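Saframycin Mx1 synthetase B (Legionella pneumophila subsp. pneumophila, PDB 3KXW) belongs to the ANL superfamily of AMP-binding enzymes and holds 5'-O-[(S)-(dodecanoyloxy)(hydroxy)phosphoryl]adenosine in a pocket. Local coordinates at residues R511-D515 and V516-N520; I473-S476 and L477-P481; Y271-C274 and V275-R279; R558-C561 and R562-L566; M239-P242 and F243-L246. All coordinates share one frame; numbering follows the deposited sequence.

Contact 1: R511-D515 and V516-N520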
loop_
_atom_site.group_PDB
_atom_site.type_symbol
_atom_site.label_atom_id
_atom_site.label_comp_id
_atom_site.label_asym_id
_atom_site.label_seq_id
_atom_site.Cartn_x
_atom_site.Cartn_y
_atom_site.Cartn_z
ATOM N N ARG A 511 19.255 -29.917 -8.036
ATOM C CA ARG A 511 19.718 -29.601 -6.681
ATOM C C ARG A 511 21.102 -28.972 -6.651
ATOM O O ARG A 511 21.559 -28.511 -5.602
ATOM C CB ARG A 511 19.692 -30.853 -5.794
ATOM C CG ARG A 511 20.797 -31.878 -6.088
ATOM C CD ARG A 511 20.565 -33.158 -5.294
ATOM N NE ARG A 511 21.682 -34.093 -5.415
ATOM C CZ ARG A 511 22.871 -33.907 -4.844
ATOM N NH1 ARG A 511 23.095 -32.813 -4.129
ATOM N NH2 ARG A 511 23.840 -34.809 -4.985
ATOM N N PHE A 512 21.763 -28.961 -7.800
ATOM C CA PHE A 512 23.038 -28.271 -7.939
ATOM C C PHE A 512 22.870 -26.856 -8.464
ATOM O O PHE A 512 23.857 -26.217 -8.803
ATOM C CB PHE A 512 23.949 -29.052 -8.886
ATOM C CG PHE A 512 24.090 -30.484 -8.506
ATOM C CD1 PHE A 512 24.916 -30.851 -7.459
ATOM C CD2 PHE A 512 23.367 -31.466 -9.175
ATOM C CE1 PHE A 512 25.047 -32.186 -7.092
ATOM C CE2 PHE A 512 23.482 -32.807 -8.811
ATOM C CZ PHE A 512 24.326 -33.163 -7.769
HETATM N N MSE A 513 21.636 -26.363 -8.521
HETATM C CA MSE A 513 21.384 -25.013 -9.044
HETATM C C MSE A 513 22.436 -24.039 -8.536
HETATM O O MSE A 513 22.644 -23.933 -7.332
HETATM C CB MSE A 513 19.983 -24.524 -8.646
HETATM C CG MSE A 513 19.613 -23.168 -9.229
HETATM SE SE MSE A 513 17.823 -22.727 -8.640
HETATM C CE MSE A 513 16.781 -24.120 -9.580
ATOM N N ASP A 514 23.120 -23.355 -9.450
ATOM C CA ASP A 514 24.242 -22.487 -9.066
ATOM C C ASP A 514 23.772 -21.206 -8.376
ATOM O O ASP A 514 22.573 -20.891 -8.396
ATOM C CB ASP A 514 25.175 -22.193 -10.251
ATOM C CG ASP A 514 24.476 -21.475 -11.408
ATOM O OD1 ASP A 514 23.841 -20.418 -11.182
ATOM O OD2 ASP A 514 24.589 -21.969 -12.560
ATOM N N ASP A 515 24.695 -20.474 -7.748
ATOM C CA ASP A 515 24.288 -19.332 -6.904
ATOM C C ASP A 515 23.561 -18.236 -7.664
ATOM O O ASP A 515 22.621 -17.638 -7.147
ATOM C CB ASP A 515 25.474 -18.721 -6.152
ATOM C CG ASP A 515 26.005 -19.629 -5.063
ATOM O OD1 ASP A 515 25.291 -20.584 -4.669
ATOM O OD2 ASP A 515 27.143 -19.393 -4.614
ATOM N N VAL A 516 23.982 -17.966 -8.893
ATOM C CA VAL A 516 23.288 -16.962 -9.677
ATOM C C VAL A 516 21.855 -17.375 -10.001
ATOM O O VAL A 516 20.925 -16.557 -9.896
ATOM C CB VAL A 516 24.058 -16.617 -10.970
ATOM C CG1 VAL A 516 23.198 -15.734 -11.888
ATOM C CG2 VAL A 516 25.402 -15.950 -10.627
ATOM N N ALA A 517 21.669 -18.633 -10.390
ATOM C CA ALA A 517 20.335 -19.117 -10.744
ATOM C C ALA A 517 19.432 -19.078 -9.510
ATOM O O ALA A 517 18.252 -18.723 -9.597
ATOM C CB ALA A 517 20.408 -20.523 -11.345
ATOM N N GLN A 518 20.001 -19.430 -8.362
ATOM C CA GLN A 518 19.263 -19.386 -7.111
ATOM C C GLN A 518 18.784 -17.960 -6.841
ATOM O O GLN A 518 17.603 -17.723 -6.608
ATOM C CB GLN A 518 20.132 -19.873 -5.951
ATOM C CG GLN A 518 20.369 -21.385 -5.936
ATOM C CD GLN A 518 21.215 -21.819 -4.748
ATOM O OE1 GLN A 518 21.483 -21.026 -3.849
ATOM N NE2 GLN A 518 21.634 -23.079 -4.737
ATOM N N ASP A 519 19.712 -17.013 -6.886
ATOM C CA ASP A 519 19.361 -15.613 -6.697
ATOM C C ASP A 519 18.259 -15.134 -7.622
ATOM O O ASP A 519 17.318 -14.473 -7.171
ATOM C CB ASP A 519 20.604 -14.732 -6.822
ATOM C CG ASP A 519 21.505 -14.844 -5.608
ATOM O OD1 ASP A 519 21.125 -15.556 -4.652
ATOM O OD2 ASP A 519 22.587 -14.221 -5.589
ATOM N N ASN A 520 18.376 -15.455 -8.910
ATOM C CA ASN A 520 17.361 -15.118 -9.899
ATOM C C ASN A 520 16.031 -15.754 -9.530
ATOM O O ASN A 520 14.986 -15.113 -9.580
ATOM C CB ASN A 520 17.791 -15.630 -11.293
ATOM C CG ASN A 520 18.881 -14.780 -11.929
ATOM O OD1 ASN A 520 19.013 -13.590 -11.621
ATOM N ND2 ASN A 520 19.671 -15.386 -12.839
#
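Asp514 is the N-cap of helix 515-533, and its carboxylate closes the first turn by accepting the backbone N-H of Ala517. Asp514 OD1 is 2.9 Å from Ala517 N, with the nitrogen approaching nearly in line with the C-O bond. A first torsion of 61° places CG between the backbone N and the carbonyl carbon of Asp514 and brings OD1 to Ala517 N. Regular helical pairing begins at the same residue, where Asp514 O takes Gln518 N at 3.0 Å; Asp515 O and Asp519 N continue it.

Met513, modelled as selenomethionine, and Gln518 hold the N' and N4 positions, where many helices carry a hydrophobic staple. Gln518 is polar, so this is not a true staple: only its aliphatic stem meets Met513, with CG of Gln518 3.8 Å from CG of Met513. Beyond the stem the amide turns to the backbone, and NE2 makes a weak hydrogen bond of 2.9 Å to Met513 O, bent to 123° at the hydrogen. On its other contact, Met513 CG presses tightly against Ala517 CB at 3.5 Å. The cap lies on the surface of the C-terminal family region, 499-508 being the preceding strand. With Asp514 at the cap and Asp515 at N1, the positive end of the helix dipole would probably stabilise the Asp514 carboxylate, which already holds one N-H of the first turn.

Contact 2: I473-S476 and L477-P481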
loop_
_atom_site.group_PDB
_atom_site.type_symbol
_atom_site.label_atom_id
_atom_site.label_comp_id
_atom_site.label_asym_id
_atom_site.label_seq_id
_atom_site.Cartn_x
_atom_site.Cartn_y
_atom_site.Cartn_z
ATOM N N ILE A 473 -1.152 -18.814 -3.459
ATOM C CA ILE A 473 0.261 -18.571 -3.756
ATOM C C ILE A 473 0.852 -19.817 -4.410
ATOM O O ILE A 473 1.601 -19.720 -5.371
ATOM C CB ILE A 473 1.052 -18.246 -2.488
ATOM C CG1 ILE A 473 0.669 -16.871 -1.929
ATOM C CG2 ILE A 473 2.551 -18.313 -2.749
ATOM C CD1 ILE A 473 1.221 -16.624 -0.526
ATOM N N GLU A 474 0.499 -20.988 -3.897
ATOM C CA GLU A 474 0.978 -22.237 -4.482
ATOM C C GLU A 474 0.502 -22.365 -5.930
ATOM O O GLU A 474 1.265 -22.775 -6.812
ATOM C CB GLU A 474 0.539 -23.431 -3.613
ATOM C CG GLU A 474 1.204 -23.408 -2.244
ATOM C CD GLU A 474 0.536 -24.323 -1.212
ATOM O OE1 GLU A 474 -0.439 -25.016 -1.570
ATOM O OE2 GLU A 474 0.996 -24.344 -0.055
ATOM N N PHE A 475 -0.750 -21.991 -6.171
ATOM C CA PHE A 475 -1.318 -21.997 -7.521
ATOM C C PHE A 475 -0.519 -21.110 -8.469
ATOM O O PHE A 475 -0.207 -21.517 -9.601
ATOM C CB PHE A 475 -2.775 -21.538 -7.516
ATOM C CG PHE A 475 -3.415 -21.552 -8.881
ATOM C CD1 PHE A 475 -4.100 -22.668 -9.322
ATOM C CD2 PHE A 475 -3.320 -20.447 -9.721
ATOM C CE1 PHE A 475 -4.689 -22.690 -10.581
ATOM C CE2 PHE A 475 -3.900 -20.464 -10.987
ATOM C CZ PHE A 475 -4.589 -21.596 -11.411
ATOM N N SER A 476 -0.222 -19.891 -8.015
ATOM C CA SER A 476 0.562 -18.943 -8.791
ATOM C C SER A 476 1.907 -19.538 -9.212
ATOM O O SER A 476 2.283 -19.469 -10.385
ATOM C CB SER A 476 0.764 -17.627 -8.014
ATOM O OG SER A 476 -0.435 -16.852 -8.006
ATOM N N LEU A 477 2.616 -20.131 -8.255
ATOM C CA LEU A 477 3.929 -20.723 -8.525
ATOM C C LEU A 477 3.804 -21.829 -9.563
ATOM O O LEU A 477 4.594 -21.914 -10.519
ATOM C CB LEU A 477 4.538 -21.285 -7.223
ATOM C CG LEU A 477 4.984 -20.222 -6.217
ATOM C CD1 LEU A 477 5.133 -20.771 -4.792
ATOM C CD2 LEU A 477 6.297 -19.631 -6.681
HETATM N N MSE A 478 2.799 -22.675 -9.377
HETATM C CA MSE A 478 2.621 -23.820 -10.262
HETATM C C MSE A 478 2.178 -23.393 -11.652
HETATM O O MSE A 478 2.423 -24.099 -12.629
HETATM C CB MSE A 478 1.652 -24.822 -9.642
HETATM C CG MSE A 478 2.214 -25.456 -8.367
HETATM SE SE MSE A 478 3.893 -26.511 -8.639
HETATM C CE MSE A 478 5.266 -25.104 -8.435
ATOM N N HIS A 479 1.555 -22.226 -11.745
ATOM C CA HIS A 479 1.047 -21.762 -13.037
ATOM C C HIS A 479 1.905 -20.708 -13.732
ATOM O O HIS A 479 1.570 -20.211 -14.818
ATOM C CB HIS A 479 -0.409 -21.350 -12.904
ATOM C CG HIS A 479 -1.303 -22.507 -12.562
ATOM N ND1 HIS A 479 -2.141 -23.101 -13.484
ATOM C CD2 HIS A 479 -1.437 -23.222 -11.418
ATOM C CE1 HIS A 479 -2.784 -24.104 -12.911
ATOM N NE2 HIS A 479 -2.371 -24.202 -11.659
ATOM N N SER A 480 3.032 -20.379 -13.120
ATOM C CA SER A 480 3.959 -19.429 -13.717
ATOM C C SER A 480 5.044 -20.230 -14.406
ATOM O O SER A 480 5.169 -21.430 -14.169
ATOM C CB SER A 480 4.598 -18.570 -12.641
ATOM O OG SER A 480 5.522 -19.348 -11.912
ATOM N N PRO A 481 5.830 -19.566 -15.262
ATOM C CA PRO A 481 6.925 -20.231 -15.989
ATOM C C PRO A 481 7.985 -20.765 -15.030
ATOM O O PRO A 481 8.785 -21.630 -15.397
ATOM C CB PRO A 481 7.516 -19.108 -16.854
ATOM C CG PRO A 481 6.368 -18.144 -17.030
ATOM C CD PRO A 481 5.590 -18.193 -15.739
#
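The rings of Phe475 and His479, one helical turn apart, lie nearly face to face in an offset stack. Their planes differ by only 17° and their centroids are 3.5 Å apart, with Phe475 CZ over the middle of the imidazole. The first torsions differ: Phe475 CG stands anti to its own nitrogen (chi1 -179°) and swings along the helix, while His479 CG lies beside its nitrogen (chi1 -65°) and returns over the phenyl face. Ile473 and Leu477 point the same way on another side of the helix, CG2 of Ile473 4.1 Å from CD1 of Leu477.

Backbone bonds such as Met478 N to Glu474 O, 3.0 Å, set this i to i+4 spacing. Glu474 and Ser476 are buried but have polar partners: Ala491 N and Arg558 for the carboxylate, His533 and Asn532 for the hydroxyl. Helix 469-479 is amphipathic, Ile473 and Leu477 packing inward on strand 499-508 and helix 515-533, with exposed His479 and partly exposed Phe475 outward.

Contact 3: Y271-C274 and V275-R279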
loop_
_atom_site.group_PDB
_atom_site.type_symbol
_atom_site.label_atom_id
_atom_site.label_comp_id
_atom_site.label_asym_id
_atom_site.label_seq_id
_atom_site.Cartn_x
_atom_site.Cartn_y
_atom_site.Cartn_z
ATOM N N TYR A 271 12.862 -1.378 2.246
ATOM C CA TYR A 271 14.186 -0.967 2.693
ATOM C C TYR A 271 15.117 -2.202 2.785
ATOM O O TYR A 271 16.270 -2.164 2.353
ATOM C CB TYR A 271 14.103 -0.136 3.997
ATOM C CG TYR A 271 13.332 1.176 3.817
ATOM C CD1 TYR A 271 13.896 2.246 3.144
ATOM C CD2 TYR A 271 12.041 1.318 4.307
ATOM C CE1 TYR A 271 13.202 3.442 2.952
ATOM C CE2 TYR A 271 11.327 2.502 4.122
ATOM C CZ TYR A 271 11.912 3.558 3.444
ATOM O OH TYR A 271 11.222 4.721 3.258
ATOM N N ASP A 272 14.593 -3.307 3.300
ATOM C CA ASP A 272 15.348 -4.549 3.350
ATOM C C ASP A 272 15.655 -5.034 1.958
ATOM O O ASP A 272 16.718 -5.582 1.702
ATOM C CB ASP A 272 14.562 -5.634 4.066
ATOM C CG ASP A 272 14.556 -5.450 5.567
ATOM O OD1 ASP A 272 15.629 -5.217 6.153
ATOM O OD2 ASP A 272 13.466 -5.528 6.146
ATOM N N TYR A 273 14.701 -4.841 1.056
ATOM C CA TYR A 273 14.847 -5.312 -0.314
ATOM C C TYR A 273 15.992 -4.573 -1.010
ATOM O O TYR A 273 16.768 -5.185 -1.752
ATOM C CB TYR A 273 13.525 -5.128 -1.057
ATOM C CG TYR A 273 13.437 -5.818 -2.392
ATOM C CD1 TYR A 273 13.270 -7.195 -2.500
ATOM C CD2 TYR A 273 13.498 -5.081 -3.548
ATOM C CE1 TYR A 273 13.188 -7.815 -3.766
ATOM C CE2 TYR A 273 13.404 -5.668 -4.771
ATOM C CZ TYR A 273 13.255 -7.022 -4.894
ATOM O OH TYR A 273 13.174 -7.511 -6.192
ATOM N N CYS A 274 16.072 -3.260 -0.783
ATOM C CA CYS A 274 17.221 -2.467 -1.263
ATOM C C CYS A 274 18.553 -2.957 -0.717
ATOM O O CYS A 274 19.511 -3.129 -1.468
ATOM C CB CYS A 274 17.062 -1.000 -0.893
ATOM S SG CYS A 274 15.804 -0.119 -1.852
ATOM N N VAL A 275 18.606 -3.184 0.593
ATOM C CA VAL A 275 19.828 -3.677 1.210
ATOM C C VAL A 275 20.242 -5.014 0.599
ATOM O O VAL A 275 21.418 -5.236 0.298
ATOM C CB VAL A 275 19.659 -3.818 2.736
ATOM C CG1 VAL A 275 20.810 -4.650 3.354
ATOM C CG2 VAL A 275 19.577 -2.450 3.386
ATOM N N LYS A 276 19.276 -5.907 0.441
ATOM C CA LYS A 276 19.552 -7.246 -0.056
ATOM C C LYS A 276 20.001 -7.270 -1.525
ATOM O O LYS A 276 20.881 -8.066 -1.904
ATOM C CB LYS A 276 18.326 -8.138 0.113
ATOM C CG LYS A 276 18.652 -9.597 -0.150
ATOM C CD LYS A 276 17.937 -10.487 0.792
ATOM C CE LYS A 276 18.605 -11.851 0.880
ATOM N NZ LYS A 276 19.462 -11.947 2.075
ATOM N N ARG A 277 19.393 -6.407 -2.341
ATOM C CA ARG A 277 19.530 -6.480 -3.803
ATOM C C ARG A 277 20.655 -5.614 -4.385
ATOM O O ARG A 277 21.093 -5.847 -5.505
ATOM C CB ARG A 277 18.217 -6.092 -4.497
ATOM C CG ARG A 277 17.081 -7.159 -4.458
ATOM C CD ARG A 277 17.323 -8.368 -5.369
ATOM N NE ARG A 277 17.442 -8.013 -6.784
ATOM C CZ ARG A 277 16.452 -8.056 -7.668
ATOM N NH1 ARG A 277 15.241 -8.457 -7.316
ATOM N NH2 ARG A 277 16.682 -7.710 -8.927
ATOM N N ILE A 278 21.092 -4.599 -3.657
ATOM C CA ILE A 278 22.024 -3.617 -4.227
ATOM C C ILE A 278 23.463 -3.869 -3.768
ATOM O O ILE A 278 23.796 -3.686 -2.606
ATOM C CB ILE A 278 21.568 -2.179 -3.901
ATOM C CG1 ILE A 278 20.147 -1.953 -4.454
ATOM C CG2 ILE A 278 22.561 -1.145 -4.448
ATOM C CD1 ILE A 278 19.575 -0.590 -4.162
ATOM N N ARG A 279 24.307 -4.312 -4.694
ATOM C CA ARG A 279 25.705 -4.591 -4.370
ATOM C C ARG A 279 26.462 -3.290 -4.097
ATOM O O ARG A 279 26.185 -2.264 -4.716
ATOM C CB ARG A 279 26.382 -5.326 -5.528
ATOM C CG ARG A 279 25.843 -6.712 -5.771
ATOM C CD ARG A 279 25.982 -7.555 -4.511
ATOM N NE ARG A 279 25.209 -8.792 -4.609
ATOM C CZ ARG A 279 24.011 -8.980 -4.056
ATOM N NH1 ARG A 279 23.437 -8.009 -3.340
ATOM N NH2 ARG A 279 23.390 -10.147 -4.215
#
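Tyr273 and Arg277 run side by side on the last turn of helix 269-277, the helix between strands 263-266 and 293-296 of a beta-alpha-beta unit. Arg277 CG stands 3.9 Å from the centroid of the Tyr273 ring and almost on its normal, a CH-pi contact. Arg277 NH1 comes close to Tyr273 OH, but at a poor angle for a hydrogen bond; the hydroxyl is bonded to Leu246 O. Other polar ends have outside partners: Tyr271 OH the carbonyl of Phe295, Asp272 OD2 the hydroxyl of Thr305, and Lys276 NZ the carbonyls of Gln577 and Lys580, with Trp576 as a cation-pi partner.

Along the backbone, Val275 N bonds to Tyr271 O, Lys276 N to Asp272 O, and Arg277 N to Tyr273 O at 3.0 Å. Ile278 N, just past the helix, still reaches Cys274 O. Arg279 then folds back, its NH1 bonding to Lys276 O at 2.9 Å in the guanidinium plane. A cationic group at this carbonyl would probably offset the negative end of the helix dipole.

Contact 4: R558-C561 and R562-L566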
loop_
_atom_site.group_PDB
_atom_site.type_symbol
_atom_site.label_atom_id
_atom_site.label_comp_id
_atom_site.label_asym_id
_atom_site.label_seq_id
_atom_site.Cartn_x
_atom_site.Cartn_y
_atom_site.Cartn_z
ATOM N N ARG A 558 1.745 -28.837 2.905
ATOM C CA ARG A 558 2.061 -27.603 3.614
ATOM C C ARG A 558 2.410 -27.889 5.071
ATOM O O ARG A 558 3.366 -27.330 5.621
ATOM C CB ARG A 558 0.817 -26.715 3.543
ATOM C CG ARG A 558 0.976 -25.310 3.954
ATOM C CD ARG A 558 -0.284 -24.518 3.583
ATOM N NE ARG A 558 -0.743 -24.784 2.222
ATOM C CZ ARG A 558 -1.987 -25.135 1.913
ATOM N NH1 ARG A 558 -2.897 -25.244 2.863
ATOM N NH2 ARG A 558 -2.336 -25.341 0.650
ATOM N N ASN A 559 1.638 -28.768 5.702
ATOM C CA ASN A 559 1.917 -29.141 7.092
ATOM C C ASN A 559 3.240 -29.873 7.260
ATOM O O ASN A 559 3.935 -29.689 8.252
ATOM C CB ASN A 559 0.774 -29.969 7.676
ATOM C CG ASN A 559 -0.491 -29.159 7.845
ATOM O OD1 ASN A 559 -0.443 -27.929 7.898
ATOM N ND2 ASN A 559 -1.639 -29.842 7.910
ATOM N N PHE A 560 3.586 -30.694 6.277
ATOM C CA PHE A 560 4.869 -31.397 6.295
ATOM C C PHE A 560 6.024 -30.401 6.273
ATOM O O PHE A 560 6.958 -30.508 7.069
ATOM C CB PHE A 560 4.978 -32.369 5.114
ATOM C CG PHE A 560 6.364 -32.926 4.917
ATOM C CD1 PHE A 560 6.706 -34.171 5.425
ATOM C CD2 PHE A 560 7.329 -32.198 4.236
ATOM C CE1 PHE A 560 7.990 -34.687 5.251
ATOM C CE2 PHE A 560 8.614 -32.701 4.069
ATOM C CZ PHE A 560 8.941 -33.947 4.578
ATOM N N CYS A 561 5.944 -29.424 5.367
ATOM C CA CYS A 561 7.005 -28.438 5.201
ATOM C C CYS A 561 7.132 -27.559 6.431
ATOM O O CYS A 561 8.233 -27.215 6.868
ATOM C CB CYS A 561 6.722 -27.537 3.993
ATOM S SG CYS A 561 6.787 -28.360 2.386
ATOM N N ARG A 562 5.993 -27.158 6.975
ATOM C CA ARG A 562 6.010 -26.338 8.174
ATOM C C ARG A 562 6.672 -27.101 9.324
ATOM O O ARG A 562 7.496 -26.549 10.049
ATOM C CB ARG A 562 4.594 -25.913 8.542
ATOM C CG ARG A 562 4.491 -25.196 9.860
ATOM C CD ARG A 562 3.026 -25.115 10.285
ATOM N NE ARG A 562 2.293 -24.054 9.593
ATOM C CZ ARG A 562 2.379 -22.762 9.906
ATOM N NH1 ARG A 562 3.193 -22.370 10.885
ATOM N NH2 ARG A 562 1.666 -21.862 9.235
ATOM N N LYS A 563 6.334 -28.385 9.451
ATOM C CA LYS A 563 6.813 -29.202 10.568
ATOM C C LYS A 563 8.289 -29.553 10.464
ATOM O O LYS A 563 8.990 -29.624 11.477
ATOM C CB LYS A 563 5.984 -30.483 10.709
ATOM C CG LYS A 563 6.679 -31.541 11.561
ATOM C CD LYS A 563 5.850 -32.811 11.718
ATOM C CE LYS A 563 6.630 -33.863 12.502
ATOM N NZ LYS A 563 5.767 -34.583 13.486
ATOM N N HIS A 564 8.769 -29.772 9.244
ATOM C CA HIS A 564 10.165 -30.156 9.061
ATOM C C HIS A 564 11.121 -28.983 8.840
ATOM O O HIS A 564 12.333 -29.147 8.906
ATOM C CB HIS A 564 10.296 -31.219 7.973
ATOM C CG HIS A 564 9.689 -32.533 8.353
ATOM N ND1 HIS A 564 8.416 -32.901 7.975
ATOM C CD2 HIS A 564 10.170 -33.556 9.101
ATOM C CE1 HIS A 564 8.146 -34.103 8.458
ATOM N NE2 HIS A 564 9.194 -34.522 9.144
ATOM N N LEU A 565 10.581 -27.797 8.592
ATOM C CA LEU A 565 11.391 -26.599 8.674
ATOM C C LEU A 565 11.659 -26.368 10.147
ATOM O O LEU A 565 12.759 -25.982 10.548
ATOM C CB LEU A 565 10.642 -25.398 8.103
ATOM C CG LEU A 565 11.521 -24.225 7.681
ATOM C CD1 LEU A 565 12.626 -24.737 6.763
ATOM C CD2 LEU A 565 10.701 -23.163 6.973
ATOM N N LEU A 566 10.625 -26.612 10.946
ATOM C CA LEU A 566 10.668 -26.421 12.391
ATOM C C LEU A 566 11.570 -27.460 13.075
ATOM O O LEU A 566 12.302 -27.130 14.008
ATOM C CB LEU A 566 9.246 -26.482 12.962
ATOM C CG LEU A 566 9.078 -25.934 14.380
ATOM C CD1 LEU A 566 9.724 -24.560 14.490
ATOM C CD2 LEU A 566 7.609 -25.875 14.757
#
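His564 of helix 554-567, which packs on the sheet of the C-terminal family region, doubles the i to i+4 bond to Phe560 through both its backbone and its imidazole. Phe560 O accepts from His564 N at 2.9 Å and from His564 ND1, also at 2.9 Å, consistent with a proton on ND1; the second bond restrains the ring's rotation. With CG beside the backbone nitrogen (chi1 -67°), the imidazole reaches back along the helix; the carbonyl oxygen sits 16° out of its plane. The same turn carries ND1 over a face of the Phe560 ring toward its rim. The two rings meet obliquely, planes 38° apart and centroids separated by 4.1 Å.

Around this pair, Pro549 touches Phe560, and Thr569 and Leu570 touch His564. Farther round the helix, Cys561 packs on strands 486-496 and 499-508, while Arg562 NH2 bonds to Val493 O. Lys563 contributes its aliphatic stem, its CG 4.2 Å above the plane and offset toward the rim of the His564 ring.

Contact 5: M239-P242 and F243-L246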
loop_
_atom_site.group_PDB
_atom_site.type_symbol
_atom_site.label_atom_id
_atom_site.label_comp_id
_atom_site.label_asym_id
_atom_site.label_seq_id
_atom_site.Cartn_x
_atom_site.Cartn_y
_atom_site.Cartn_z
HETATM N N MSE A 239 7.135 9.485 -10.521
HETATM C CA MSE A 239 6.701 8.115 -10.258
HETATM C C MSE A 239 7.227 7.058 -11.236
HETATM O O MSE A 239 7.556 7.347 -12.377
HETATM C CB MSE A 239 5.173 8.052 -10.257
HETATM C CG MSE A 239 4.522 8.869 -9.148
HETATM SE SE MSE A 239 2.647 9.212 -9.655
HETATM C CE MSE A 239 2.990 10.549 -11.074
HETATM N N MSE A 240 7.278 5.825 -10.758
HETATM C CA MSE A 240 7.432 4.681 -11.632
HETATM C C MSE A 240 6.565 3.555 -11.079
HETATM O O MSE A 240 5.963 3.685 -9.996
HETATM C CB MSE A 240 8.893 4.241 -11.694
HETATM C CG MSE A 240 9.413 3.649 -10.396
HETATM SE SE MSE A 240 11.324 3.207 -10.544
HETATM C CE MSE A 240 11.594 2.580 -8.717
ATOM N N SER A 241 6.507 2.443 -11.801
ATOM C CA SER A 241 5.673 1.323 -11.373
ATOM C C SER A 241 6.353 0.430 -10.327
ATOM O O SER A 241 7.574 0.370 -10.247
ATOM C CB SER A 241 5.294 0.469 -12.577
ATOM O OG SER A 241 6.439 -0.201 -13.076
ATOM N N PRO A 242 5.562 -0.300 -9.548
ATOM C CA PRO A 242 6.183 -1.227 -8.599
ATOM C C PRO A 242 6.993 -2.283 -9.331
ATOM O O PRO A 242 8.020 -2.724 -8.809
ATOM C CB PRO A 242 4.980 -1.865 -7.893
ATOM C CG PRO A 242 3.921 -0.843 -7.995
ATOM C CD PRO A 242 4.102 -0.241 -9.371
ATOM N N PHE A 243 6.541 -2.679 -10.523
ATOM C CA PHE A 243 7.306 -3.638 -11.332
ATOM C C PHE A 243 8.743 -3.142 -11.560
ATOM O O PHE A 243 9.708 -3.895 -11.427
ATOM C CB PHE A 243 6.587 -3.892 -12.668
ATOM C CG PHE A 243 7.370 -4.747 -13.631
ATOM C CD1 PHE A 243 7.318 -6.128 -13.553
ATOM C CD2 PHE A 243 8.166 -4.165 -14.602
ATOM C CE1 PHE A 243 8.052 -6.928 -14.446
ATOM C CE2 PHE A 243 8.892 -4.954 -15.496
ATOM C CZ PHE A 243 8.834 -6.332 -15.410
ATOM N N SER A 244 8.882 -1.864 -11.887
ATOM C CA SER A 244 10.196 -1.260 -12.119
ATOM C C SER A 244 11.060 -1.328 -10.868
ATOM O O SER A 244 12.252 -1.643 -10.927
ATOM C CB SER A 244 10.037 0.198 -12.593
ATOM O OG SER A 244 9.552 0.214 -13.923
ATOM N N PHE A 245 10.452 -1.032 -9.727
ATOM C CA PHE A 245 11.180 -1.129 -8.469
ATOM C C PHE A 245 11.685 -2.559 -8.195
ATOM O O PHE A 245 12.862 -2.765 -7.883
ATOM C CB PHE A 245 10.312 -0.673 -7.295
ATOM C CG PHE A 245 10.958 -0.922 -5.977
ATOM C CD1 PHE A 245 12.173 -0.328 -5.681
ATOM C CD2 PHE A 245 10.399 -1.796 -5.066
ATOM C CE1 PHE A 245 12.817 -0.586 -4.483
ATOM C CE2 PHE A 245 11.022 -2.045 -3.859
ATOM C CZ PHE A 245 12.235 -1.446 -3.571
ATOM N N LEU A 246 10.791 -3.534 -8.306
ATOM C CA LEU A 246 11.145 -4.919 -7.990
ATOM C C LEU A 246 12.193 -5.472 -8.926
ATOM O O LEU A 246 13.107 -6.170 -8.498
ATOM C CB LEU A 246 9.901 -5.808 -7.943
ATOM C CG LEU A 246 8.957 -5.545 -6.760
ATOM C CD1 LEU A 246 7.855 -6.570 -6.754
ATOM C CD2 LEU A 246 9.675 -5.595 -5.421
HETATM O O HOH W 1 7.679 2.401 -14.486
#
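Met240 and Phe245 form the close-packed side of the N-terminal turn of helix 242-247. In Met240, a selenomethionine, a chi1 of 68° turns CG toward the helix, and the chain beyond it, extended at chi2 and chi3, crosses the turn. Its SE passes 3.9 Å from Ser244 CB, and its CE ends 3.8 Å from Phe245 CB, at the edge of the Phe245 ring and near the ring plane. The turn itself is held by Phe245 N to Ser241 O and Leu246 N to Pro242 O, 2.9 Å.

The looser side is polar and hydrated. Ser241 is the N-cap, its OG accepting Ser244 N at 3.2 Å, and Pro242 follows at the first helical position, where the lack of an N-H costs nothing. Ser244 occupies the position whose side chain would return a bond to the N-cap nitrogen in a capping box. Here a water makes that link, accepting from Ser241 N at 2.9 Å and lying 2.9 Å from Ser244 OG. Phe243, next to this cap, is exposed, its side chain touching Glu527 and Glu531 of helix 515-533.

The turn follows shortly after strand 236-239. Phe245 stacks on Trp214 and meets Trp252 of helix 250-259, Met240 packs on that same helix, and Leu246 touches Phe526 and Tyr530 of helix 515-533.

From the N terminus the order is contact 5, contact 3, contact 2, contact 1 and contact 4. Each is complete before the next opens, so none nest or cross, and each spans only neighbouring turns or a helix start rather than closing a long loop. Contact 5 leads from strand 236-239 into a helix that touches contact 3, itself on the helix of the beta-alpha-beta unit 263-296. Contacts 2, 1 and 4 belong to the C-terminal family region, where contacts 2 and 4 touch through one salt bridge. Helix 515-533, which begins in contact 1, packs against contacts 2, 3 and 5, thereby joining the two family regions.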